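PDB 5UJU: NAD-dependent aldehyde dehydrogenase from Burkholderia multivorans, which probably oxidises aldehydes to carboxylic acids with NAD+ as the electron acceptor, as other members of the aldehyde dehydrogenase family do. Local coordinates for residues Gln197-Ile202 against Val557-His562; Val203-Gly208 against Val550-Arg555; Arg23-Ile28 against Ala171-Arg176; Ala106-Trp111 against Gly232-Val237. One frame throughout, in Å; residues are numbered along the deposited sequence.

Overall arrangement
Contacts 1 and 2 follow the same two antiparallel strands, 191-211 and 554-562, from the outlying beta arm inward; their centres are about 18 Å apart. Contact 1 is a full beta ladder, about 38 Å from the chain's centre yet largely buried because the second subunit covers it. In contact 2 the ladder gives way to a turn, and an arginine takes over much of the bonding. Contact 3, partly buried, sets a leucine over an indole and a salt bridge within one segment, and meets contact 2 through Leu175 and Phe554. Contact 4, buried, uses an indole N-H and a water at the turn into strand 234-238, the neighbour of 191-211; Thr207 of contact 2 reaches its Thr234.

Contact 1. Residues Gln197-Ile202 against Val557-His562; sequences QKRYTI and VQSRVH. With EDO (1,2-ethanediol), chain I.
Gln197-Ile202 and Val557-His562 run antiparallel, their axes 4.6 Å apart at an angle of 162°, and three hydrogen-bonded pairs, Gln197 with Val561, Arg199 with Ser559 and Thr201 with Val557, supply six backbone bonds. The central pair is typical: Arg199 N reaches Ser559 O at 2.8 Å, and Ser559 N returns to Arg199 O at 2.9 Å. The non-hydrogen-bonded pairs put Lys198 beside Arg560 and Tyr200 beside Gln558 on one face. Lys198 CD lies 3.6 Å from Arg560 CB, the stems running side by side. Lys198 NZ and Arg560 NH1 converge, without touching each other, on O2 of a 1,2-ethanediol that probably comes from the crystallisation liquor, at 3.0 and 2.8 Å. Asp530 of the second subunit also bonds to the diol and forms a salt bridge with Lys198. Tyr200 CD1 touches Gln558 CB at 3.6 Å; the two side chains point the same way, with ring and amide planes 88° apart, and the tyrosine hydroxyl bonds to Ser529 of the second subunit. On the other face the small Ser559 suits its place, since OG, held between backbone N and carbonyl carbon (chi1 61°), comes within 3.4 Å of Arg199 CB and fits beside the extended arginine stem. Beyond Lys198 and Tyr200 the sheet continues through backbone bonds to Ala182 and Ala180, and beyond Ser559-Val561 a strand of the second subunit joins in parallel, making one sheet across the dimer interface, as oligomerisation arms do in aldehyde dehydrogenases.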
# COMPACT_ATOMS: atom_id res chain seq x y z
N GLN A 197 4.09 -24.23 16.57
CA GLN A 197 4.84 -23.93 15.36
C GLN A 197 3.97 -23.10 14.43
O GLN A 197 2.84 -23.47 14.12
CB GLN A 197 5.29 -25.20 14.64
CG GLN A 197 6.39 -24.87 13.66
CD GLN A 197 6.67 -25.98 12.70
OE1 GLN A 197 5.83 -26.85 12.47
NE2 GLN A 197 7.87 -25.98 12.13
N LYS A 198 4.51 -21.96 14.01
CA LYS A 198 3.85 -21.10 13.05
C LYS A 198 4.43 -21.39 11.68
O LYS A 198 5.63 -21.65 11.54
CB LYS A 198 4.04 -19.61 13.40
CG LYS A 198 3.78 -19.25 14.86
CD LYS A 198 2.33 -19.51 15.25
CE LYS A 198 2.03 -19.09 16.69
NZ LYS A 198 1.96 -17.61 16.86
N ARG A 199 3.59 -21.34 10.66
CA ARG A 199 4.02 -21.49 9.28
C ARG A 199 3.46 -20.32 8.49
O ARG A 199 2.31 -19.94 8.69
CB ARG A 199 3.55 -22.85 8.72
CG ARG A 199 3.68 -23.06 7.21
CD ARG A 199 3.18 -24.46 6.85
NE ARG A 199 2.93 -24.66 5.42
CZ ARG A 199 2.39 -25.77 4.91
NH1 ARG A 199 2.03 -26.77 5.71
NH2 ARG A 199 2.20 -25.88 3.60
N TYR A 200 4.27 -19.72 7.63
CA TYR A 200 3.86 -18.54 6.87
C TYR A 200 4.02 -18.84 5.39
O TYR A 200 5.13 -19.13 4.92
CB TYR A 200 4.66 -17.31 7.28
CG TYR A 200 4.62 -17.05 8.77
CD1 TYR A 200 3.56 -16.36 9.35
CD2 TYR A 200 5.63 -17.52 9.61
CE1 TYR A 200 3.50 -16.13 10.71
CE2 TYR A 200 5.58 -17.30 10.99
CZ TYR A 200 4.52 -16.60 11.53
OH TYR A 200 4.46 -16.37 12.88
N THR A 201 2.92 -18.74 4.65
CA THR A 201 2.90 -18.98 3.22
C THR A 201 2.69 -17.64 2.53
O THR A 201 1.75 -16.92 2.85
CB THR A 201 1.78 -19.96 2.86
OG1 THR A 201 1.96 -21.17 3.60
CG2 THR A 201 1.79 -20.27 1.37
N ILE A 202 3.58 -17.30 1.60
CA ILE A 202 3.43 -16.08 0.80
C ILE A 202 2.46 -16.37 -0.33
O ILE A 202 2.70 -17.25 -1.16
CB ILE A 202 4.78 -15.61 0.24
CG1 ILE A 202 5.82 -15.48 1.36
CG2 ILE A 202 4.61 -14.30 -0.50
CD1 ILE A 202 5.48 -14.48 2.35
N VAL A 557 -0.43 -15.92 4.46
CA VAL A 557 -1.43 -16.78 5.09
C VAL A 557 -0.70 -17.71 6.06
O VAL A 557 0.15 -18.50 5.65
CB VAL A 557 -2.24 -17.58 4.06
CG1 VAL A 557 -3.10 -18.65 4.77
CG2 VAL A 557 -3.14 -16.66 3.23
N GLN A 558 -1.02 -17.60 7.34
CA GLN A 558 -0.30 -18.38 8.32
C GLN A 558 -1.12 -19.55 8.82
O GLN A 558 -2.34 -19.61 8.65
CB GLN A 558 0.11 -17.52 9.51
CG GLN A 558 -1.05 -17.14 10.39
CD GLN A 558 -0.58 -16.40 11.62
OE1 GLN A 558 0.01 -15.31 11.52
NE2 GLN A 558 -0.81 -17.00 12.79
N SER A 559 -0.42 -20.48 9.45
CA SER A 559 -1.05 -21.56 10.20
C SER A 559 -0.27 -21.75 11.48
O SER A 559 0.91 -21.39 11.57
CB SER A 559 -1.09 -22.87 9.40
OG SER A 559 0.22 -23.30 9.09
N ARG A 560 -0.95 -22.28 12.50
CA ARG A 560 -0.31 -22.59 13.76
C ARG A 560 -0.78 -23.96 14.25
O ARG A 560 -1.94 -24.36 14.03
CB ARG A 560 -0.62 -21.53 14.82
CG ARG A 560 -2.10 -21.37 15.10
CD ARG A 560 -2.33 -20.20 16.07
NE ARG A 560 -3.74 -19.89 16.21
CZ ARG A 560 -4.23 -18.98 17.05
NH1 ARG A 560 -3.42 -18.28 17.83
NH2 ARG A 560 -5.54 -18.77 17.10
N VAL A 561 0.11 -24.68 14.93
CA VAL A 561 -0.22 -25.99 15.50
C VAL A 561 0.63 -26.19 16.74
O VAL A 561 1.77 -25.73 16.80
CB VAL A 561 -0.01 -27.12 14.46
CG1 VAL A 561 1.48 -27.27 14.09
CG2 VAL A 561 -0.58 -28.44 14.96
N HIS A 562 0.06 -26.84 17.76
CA HIS A 562 0.84 -27.13 18.95
C HIS A 562 1.98 -28.09 18.64
O HIS A 562 1.87 -28.97 17.78
CB HIS A 562 -0.05 -27.73 20.05
CG HIS A 562 -0.92 -26.73 20.72
ND1 HIS A 562 -0.49 -25.94 21.76
CD2 HIS A 562 -2.21 -26.37 20.49
CE1 HIS A 562 -1.47 -25.15 22.15
NE2 HIS A 562 -2.53 -25.39 21.40
C1 EDO I . -1.51 -17.67 20.54
O1 EDO I . -2.26 -16.57 20.01
C2 EDO I . -0.32 -17.97 19.63
O2 EDO I . -0.71 -17.94 18.25
O HOH W 1 0.46 -21.38 6.11

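Contact 2. Residues Val203-Gly208 against Val550-Arg555; sequences VPRGTG and VANRFR
Val203 and Arg555 form a hydrogen-bonded antiparallel pair: Val203 N gives to Arg555 O and Arg555 N to Val203 O, both at 2.7 Å and nearly straight. After it the ladder frays. Proline, which has no N-H to offer, suits the non-hydrogen-bonded position of Pro204 opposite Phe554, and Arg205 N makes only a weak bond to Arg553 O, an acceptor also served by Asn233. Arg205 then bends back at chi2 (-71°) and grips Asn552 side-on with two nitrogens. NE donates to the backbone O of Asn552 at 3.0 Å, almost along the carbonyl direction, and that oxygen takes a second bond from Gln313. NH2 donates to Asn552 OD1 at 2.9 Å, in the guanidinium plane but from above the plane of the amide, the two planes being 79° apart. Arg555 lies alongside, its CD 3.4 Å from Arg205 NH2 and over one face of that guanidinium. Its own NE bonds to Phe554 O at 2.6 Å, while NH2 reaches Ala551 O at 3.2 Å. The two cations point the same way with planes 21° apart, and Arg205 NH2 is 3.7 Å from Arg555 NE. Asp546 of the second subunit forms a salt bridge with Arg555, and Gly535 of that subunit accepts from Arg205. This closeness of like charges is therefore probably tolerated because carbonyls and an aspartate surround the pair, several of them supplied by dimerisation.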
# COMPACT_ATOMS: atom_id res chain seq x y z
N VAL A 203 1.38 -15.60 -0.40
CA VAL A 203 0.32 -15.80 -1.37
C VAL A 203 0.23 -14.57 -2.28
O VAL A 203 0.05 -13.45 -1.79
CB VAL A 203 -1.03 -16.06 -0.69
CG1 VAL A 203 -2.13 -16.28 -1.72
CG2 VAL A 203 -0.92 -17.30 0.23
N PRO A 204 0.40 -14.72 -3.59
CA PRO A 204 0.17 -13.60 -4.51
C PRO A 204 -1.28 -13.16 -4.46
O PRO A 204 -2.16 -13.89 -4.02
CB PRO A 204 0.52 -14.18 -5.88
CG PRO A 204 1.30 -15.41 -5.58
CD PRO A 204 0.77 -15.95 -4.31
N ARG A 205 -1.52 -11.92 -4.92
CA ARG A 205 -2.89 -11.43 -5.01
C ARG A 205 -3.69 -12.18 -6.09
O ARG A 205 -4.86 -12.50 -5.89
CB ARG A 205 -2.88 -9.92 -5.29
CG ARG A 205 -2.43 -9.12 -4.09
CD ARG A 205 -3.49 -9.13 -3.00
NE ARG A 205 -3.23 -8.07 -2.03
CZ ARG A 205 -4.13 -7.57 -1.21
NH1 ARG A 205 -5.38 -8.03 -1.22
NH2 ARG A 205 -3.79 -6.58 -0.38
N GLY A 206 -3.08 -12.44 -7.24
CA GLY A 206 -3.81 -13.06 -8.32
C GLY A 206 -3.30 -12.64 -9.67
O GLY A 206 -2.11 -12.78 -9.97
N THR A 207 -4.19 -12.12 -10.52
CA THR A 207 -3.80 -11.66 -11.84
C THR A 207 -3.66 -10.14 -11.84
O THR A 207 -4.59 -9.42 -11.47
CB THR A 207 -4.81 -12.12 -12.89
OG1 THR A 207 -4.80 -13.55 -12.95
CG2 THR A 207 -4.45 -11.56 -14.26
N GLY A 208 -2.51 -9.67 -12.29
CA GLY A 208 -2.26 -8.25 -12.44
C GLY A 208 -2.47 -7.84 -13.89
O GLY A 208 -2.36 -8.67 -14.81
N VAL A 550 5.49 -2.30 -3.74
CA VAL A 550 5.47 -3.77 -3.83
C VAL A 550 4.82 -4.47 -2.64
O VAL A 550 4.36 -5.62 -2.78
CB VAL A 550 6.90 -4.32 -4.03
CG1 VAL A 550 7.54 -3.77 -5.27
CG2 VAL A 550 7.76 -4.06 -2.79
N ALA A 551 4.77 -3.86 -1.45
CA ALA A 551 4.45 -4.61 -0.23
C ALA A 551 3.02 -5.13 -0.20
O ALA A 551 2.72 -6.03 0.58
CB ALA A 551 4.68 -3.74 1.01
N ASN A 552 2.13 -4.57 -1.01
CA ASN A 552 0.74 -5.01 -1.04
C ASN A 552 0.46 -6.02 -2.15
O ASN A 552 -0.69 -6.44 -2.30
CB ASN A 552 -0.20 -3.82 -1.21
CG ASN A 552 -1.44 -3.93 -0.37
OD1 ASN A 552 -1.57 -4.83 0.46
ND2 ASN A 552 -2.38 -3.01 -0.58
N ARG A 553 1.45 -6.38 -2.97
CA ARG A 553 1.18 -7.27 -4.10
C ARG A 553 1.21 -8.75 -3.73
O ARG A 553 0.87 -9.59 -4.57
CB ARG A 553 2.19 -7.01 -5.23
CG ARG A 553 2.23 -5.52 -5.68
CD ARG A 553 3.15 -5.33 -6.89
NE ARG A 553 3.29 -3.92 -7.25
CZ ARG A 553 2.76 -3.34 -8.32
NH1 ARG A 553 2.05 -4.05 -9.20
NH2 ARG A 553 2.95 -2.04 -8.52
N PHE A 554 1.58 -9.07 -2.50
CA PHE A 554 1.49 -10.42 -1.96
C PHE A 554 0.85 -10.29 -0.59
O PHE A 554 0.81 -9.20 -0.00
CB PHE A 554 2.87 -11.10 -1.82
CG PHE A 554 3.77 -10.41 -0.84
CD1 PHE A 554 3.83 -10.83 0.49
CD2 PHE A 554 4.50 -9.30 -1.22
CE1 PHE A 554 4.63 -10.16 1.41
CE2 PHE A 554 5.30 -8.62 -0.30
CZ PHE A 554 5.37 -9.06 1.01
N ARG A 555 0.33 -11.41 -0.08
CA ARG A 555 -0.17 -11.49 1.28
C ARG A 555 0.49 -12.69 1.95
O ARG A 555 1.19 -13.48 1.31
CB ARG A 555 -1.70 -11.59 1.32
CG ARG A 555 -2.46 -10.45 0.61
CD ARG A 555 -2.53 -9.15 1.45
NE ARG A 555 -1.24 -8.48 1.51
CZ ARG A 555 -0.81 -7.77 2.55
NH1 ARG A 555 -1.58 -7.62 3.62
NH2 ARG A 555 0.40 -7.21 2.52

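Contact 3. Residues Arg23-Ile28 against Ala171-Arg176; sequences RALAAI and AWDQLR
Leu25 projects from helix 18-30 onto the C-terminal part of helix 158-175, where its two methyls part company. CD1 meets Trp172 CD1 obliquely at 3.5 Å and also lies over one face of the Arg176 guanidinium, 3.8 Å from NE. CD2 rests against Asp173 CB at 3.6 Å. A branched leucine suits this place because one methyl can touch the indole while the other reaches the aspartate stem. Ile28, one turn further on, brings only CD1 near, 4.1 Å from Asp173 OD2. Arg176 NE and NH2 both grip Asp173 OD1, at 3.1 and 3.0 Å, spending N-H groups in the guanidinium plane. This salt bridge fixes the group's rotation and turns a face, where no N-H points, toward Leu25 CD1; the other aspartate oxygen pairs with Arg177. The carboxylate is thereby probably kept ionised although it is buried. Trp172 CG lies opposite the backbone N (chi1 173°), which carries the indole out to Leu25 and to Phe14, met edge-to-face. The short helix segments cross almost at right angles (-95°), axes 10.6 Å apart, a helix-helix crossing that fastens helix 18-30, near the N-terminus, to helix 158-175 in this aldehyde dehydrogenase fold.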
# COMPACT_ATOMS: atom_id res chain seq x y z
N ARG A 23 23.56 -7.19 -4.86
CA ARG A 23 24.06 -5.86 -5.19
C ARG A 23 22.91 -4.88 -5.41
O ARG A 23 23.02 -3.69 -5.07
CB ARG A 23 24.96 -5.93 -6.41
CG ARG A 23 25.64 -4.63 -6.78
CD ARG A 23 26.63 -4.15 -5.73
NE ARG A 23 27.12 -2.80 -6.00
CZ ARG A 23 26.49 -1.68 -5.63
NH1 ARG A 23 25.35 -1.75 -4.97
NH2 ARG A 23 27.01 -0.50 -5.94
N ALA A 24 21.80 -5.35 -5.99
CA ALA A 24 20.66 -4.46 -6.18
C ALA A 24 20.02 -4.08 -4.84
O ALA A 24 19.59 -2.94 -4.66
CB ALA A 24 19.63 -5.10 -7.11
N LEU A 25 19.94 -5.03 -3.90
CA LEU A 25 19.48 -4.72 -2.55
C LEU A 25 20.34 -3.65 -1.90
O LEU A 25 19.83 -2.70 -1.28
CB LEU A 25 19.47 -5.97 -1.67
CG LEU A 25 18.31 -6.96 -1.72
CD1 LEU A 25 18.63 -8.15 -0.82
CD2 LEU A 25 17.00 -6.30 -1.33
N ALA A 26 21.67 -3.80 -2.00
CA ALA A 26 22.56 -2.78 -1.44
C ALA A 26 22.37 -1.44 -2.15
O ALA A 26 22.48 -0.38 -1.51
CB ALA A 26 24.01 -3.23 -1.54
N ALA A 27 22.07 -1.47 -3.45
CA ALA A 27 21.93 -0.23 -4.21
C ALA A 27 20.69 0.56 -3.79
O ALA A 27 20.76 1.78 -3.62
CB ALA A 27 21.87 -0.54 -5.71
N ILE A 28 19.55 -0.12 -3.60
CA ILE A 28 18.33 0.61 -3.25
C ILE A 28 18.44 1.25 -1.87
O ILE A 28 17.79 2.28 -1.61
CB ILE A 28 17.08 -0.29 -3.32
CG1 ILE A 28 17.16 -1.43 -2.30
CG2 ILE A 28 16.87 -0.80 -4.73
CD1 ILE A 28 15.92 -2.34 -2.30
N ALA A 171 10.73 -5.87 -4.14
CA ALA A 171 9.89 -7.02 -3.83
C ALA A 171 10.64 -8.01 -2.94
O ALA A 171 10.18 -8.36 -1.85
CB ALA A 171 9.42 -7.71 -5.11
N TRP A 172 11.82 -8.44 -3.38
CA TRP A 172 12.63 -9.37 -2.58
C TRP A 172 12.95 -8.77 -1.21
O TRP A 172 12.95 -9.48 -0.20
CB TRP A 172 13.90 -9.73 -3.35
CG TRP A 172 14.90 -10.55 -2.56
CD1 TRP A 172 16.19 -10.23 -2.27
CD2 TRP A 172 14.65 -11.82 -1.96
NE1 TRP A 172 16.77 -11.24 -1.52
CE2 TRP A 172 15.84 -12.22 -1.32
CE3 TRP A 172 13.53 -12.67 -1.90
CZ2 TRP A 172 15.96 -13.43 -0.63
CZ3 TRP A 172 13.65 -13.88 -1.21
CH2 TRP A 172 14.85 -14.24 -0.58
N ASP A 173 13.19 -7.45 -1.15
CA ASP A 173 13.50 -6.82 0.13
C ASP A 173 12.39 -7.05 1.16
O ASP A 173 12.66 -7.26 2.34
CB ASP A 173 13.72 -5.32 -0.09
CG ASP A 173 14.45 -4.65 1.07
OD1 ASP A 173 15.22 -5.32 1.79
OD2 ASP A 173 14.25 -3.44 1.24
N GLN A 174 11.12 -7.01 0.73
CA GLN A 174 10.00 -7.33 1.61
C GLN A 174 9.86 -8.83 1.84
O GLN A 174 9.58 -9.27 2.96
CB GLN A 174 8.68 -6.80 1.02
CG GLN A 174 8.59 -5.31 0.87
CD GLN A 174 8.81 -4.63 2.20
OE1 GLN A 174 8.45 -5.17 3.25
NE2 GLN A 174 9.37 -3.44 2.18
N LEU A 175 9.97 -9.63 0.78
CA LEU A 175 9.73 -11.07 0.91
C LEU A 175 10.74 -11.72 1.84
O LEU A 175 10.39 -12.62 2.62
CB LEU A 175 9.75 -11.73 -0.47
CG LEU A 175 8.65 -11.32 -1.46
CD1 LEU A 175 8.93 -11.83 -2.88
CD2 LEU A 175 7.29 -11.79 -0.98
N ARG A 176 12.01 -11.30 1.78
CA ARG A 176 13.03 -11.94 2.58
C ARG A 176 12.87 -11.69 4.08
O ARG A 176 13.52 -12.38 4.86
CB ARG A 176 14.42 -11.49 2.14
CG ARG A 176 14.73 -10.06 2.52
CD ARG A 176 15.97 -9.59 1.82
NE ARG A 176 16.30 -8.22 2.17
CZ ARG A 176 17.37 -7.86 2.86
NH1 ARG A 176 18.24 -8.77 3.27
NH2 ARG A 176 17.59 -6.57 3.12

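Contact 4. Residues Ala106-Trp111 against Gly232-Val237; sequences AAQRTW and GNTVIV
A Schellman motif ends helix 217-230 at Gly232, just before strand 234-238 of the parallel part of a Rossmann-like sheet, and residues 106-111 of helix 97-132 pack against this helix-to-strand junction. Gly232 takes a positive phi of 85°, a conformation that glycine adopts readily, and the carbonyls of Gly232 and Asn233 both lie near Trp111. Extended from its backbone by chi1 of 179°, Trp111 brings the pyrrole side of the indole to the loop. NE1 donates to Asn233 O alone, at 3.0 Å. The bond is bent, 140° at the hydrogen, and the nitrogen lies above the plane of the carbonyl. The neighbouring CD1 comes within 3.1 Å of Gly232 O. Tryptophan suits the place because it pairs one N-H donor with a broad apolar surface, which here packs on Leu229, Leu258 and Val267 and meets Phe263 edge-to-face. A turn earlier on the helix, Gln108 crosses Thr234 at about a right angle. Gln108 is modelled in two conformers, which leaves both the 3.6 Å approach of its CG to Thr234 CG2 and a bond from its NE2 to Thr234 OG1 doubtful. Threonine serves two needs, its methyl packing near Ala107 CB at 4.4 Å, its hydroxyl meeting polar partners, among them Thr207 of the adjoining strand 191-211. Asn233 points away from helix 97-132, and its amide oxygen accepts from Gly206 N, tying the loop to 191-211. One water bridges the segments, donating to Gln108 O at 3.2 Å and to Gly232 O at 2.7 Å.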
# COMPACT_ATOMS: atom_id res chain seq x y z
N ALA A 106 -5.51 -20.58 -14.93
CA ALA A 106 -5.00 -21.95 -14.98
C ALA A 106 -3.50 -21.99 -14.68
O ALA A 106 -3.01 -22.99 -14.14
CB ALA A 106 -5.31 -22.59 -16.34
N ALA A 107 -2.77 -20.91 -14.98
CA ALA A 107 -1.33 -20.86 -14.73
C ALA A 107 -0.97 -20.51 -13.29
O ALA A 107 0.18 -20.72 -12.90
CB ALA A 107 -0.68 -19.85 -15.69
N GLN A 108 -1.93 -20.02 -12.50
CA GLN A 108 -1.62 -19.42 -11.20
C GLN A 108 -1.05 -20.45 -10.22
O GLN A 108 -0.07 -20.18 -9.52
CB GLN A 108 -2.86 -18.77 -10.61
CG GLN A 108 -2.93 -17.27 -10.82
CD GLN A 108 -4.32 -16.67 -10.61
OE1 GLN A 108 -5.19 -17.27 -9.99
NE2 GLN A 108 -4.52 -15.47 -11.14
N ARG A 109 -1.66 -21.64 -10.15
CA ARG A 109 -1.37 -22.56 -9.05
C ARG A 109 0.11 -22.94 -8.97
O ARG A 109 0.76 -22.71 -7.95
CB ARG A 109 -2.23 -23.83 -9.17
CG ARG A 109 -2.05 -24.79 -7.99
CD ARG A 109 -3.14 -25.86 -7.95
NE ARG A 109 -2.82 -26.95 -7.03
CZ ARG A 109 -3.21 -27.00 -5.76
NH1 ARG A 109 -3.93 -26.00 -5.25
NH2 ARG A 109 -2.88 -28.04 -5.00
N THR A 110 0.65 -23.56 -10.03
CA THR A 110 2.03 -24.05 -9.91
C THR A 110 3.02 -22.89 -9.83
O THR A 110 4.08 -23.01 -9.20
CB THR A 110 2.37 -25.01 -11.07
OG1 THR A 110 2.34 -24.34 -12.33
CG2 THR A 110 1.35 -26.14 -11.12
N TRP A 111 2.69 -21.75 -10.43
CA TRP A 111 3.53 -20.57 -10.27
C TRP A 111 3.56 -20.13 -8.81
O TRP A 111 4.63 -19.98 -8.21
CB TRP A 111 3.01 -19.46 -11.19
CG TRP A 111 3.71 -18.11 -11.17
CD1 TRP A 111 3.12 -16.89 -10.98
CD2 TRP A 111 5.10 -17.83 -11.42
NE1 TRP A 111 4.04 -15.88 -11.08
CE2 TRP A 111 5.27 -16.43 -11.35
CE3 TRP A 111 6.22 -18.63 -11.69
CZ2 TRP A 111 6.51 -15.81 -11.52
CZ3 TRP A 111 7.46 -18.00 -11.87
CH2 TRP A 111 7.58 -16.61 -11.80
N GLY A 232 4.83 -13.22 -7.45
CA GLY A 232 4.10 -14.45 -7.71
C GLY A 232 2.79 -14.29 -8.44
O GLY A 232 2.04 -15.27 -8.57
N ASN A 233 2.47 -13.10 -8.91
CA ASN A 233 1.22 -12.90 -9.61
C ASN A 233 1.36 -13.32 -11.06
O ASN A 233 2.46 -13.39 -11.60
CB ASN A 233 0.80 -11.42 -9.53
CG ASN A 233 0.56 -10.98 -8.11
OD1 ASN A 233 -0.50 -11.22 -7.57
ND2 ASN A 233 1.57 -10.38 -7.48
N THR A 234 0.22 -13.59 -11.70
CA THR A 234 0.18 -13.69 -13.15
C THR A 234 -0.15 -12.31 -13.72
O THR A 234 -0.68 -11.45 -13.02
CB THR A 234 -0.87 -14.72 -13.60
OG1 THR A 234 -2.12 -14.42 -12.98
CG2 THR A 234 -0.44 -16.17 -13.22
N VAL A 235 0.19 -12.09 -15.00
CA VAL A 235 0.12 -10.75 -15.59
C VAL A 235 -0.50 -10.81 -16.98
O VAL A 235 -0.08 -11.61 -17.82
CB VAL A 235 1.52 -10.11 -15.68
CG1 VAL A 235 1.41 -8.66 -16.10
CG2 VAL A 235 2.25 -10.22 -14.35
N ILE A 236 -1.45 -9.92 -17.24
CA ILE A 236 -1.94 -9.64 -18.59
C ILE A 236 -1.37 -8.29 -18.98
O ILE A 236 -1.59 -7.29 -18.28
CB ILE A 236 -3.48 -9.64 -18.67
CG1 ILE A 236 -4.06 -11.03 -18.30
CG2 ILE A 236 -3.94 -9.21 -20.05
CD1 ILE A 236 -5.56 -11.02 -18.08
N VAL A 237 -0.59 -8.26 -20.06
CA VAL A 237 0.04 -7.03 -20.54
C VAL A 237 -0.80 -6.48 -21.68
O VAL A 237 -0.95 -7.14 -22.72
CB VAL A 237 1.49 -7.27 -20.98
CG1 VAL A 237 2.12 -5.98 -21.48
CG2 VAL A 237 2.31 -7.87 -19.84
O HOH W 2 -0.05 -17.02 -8.88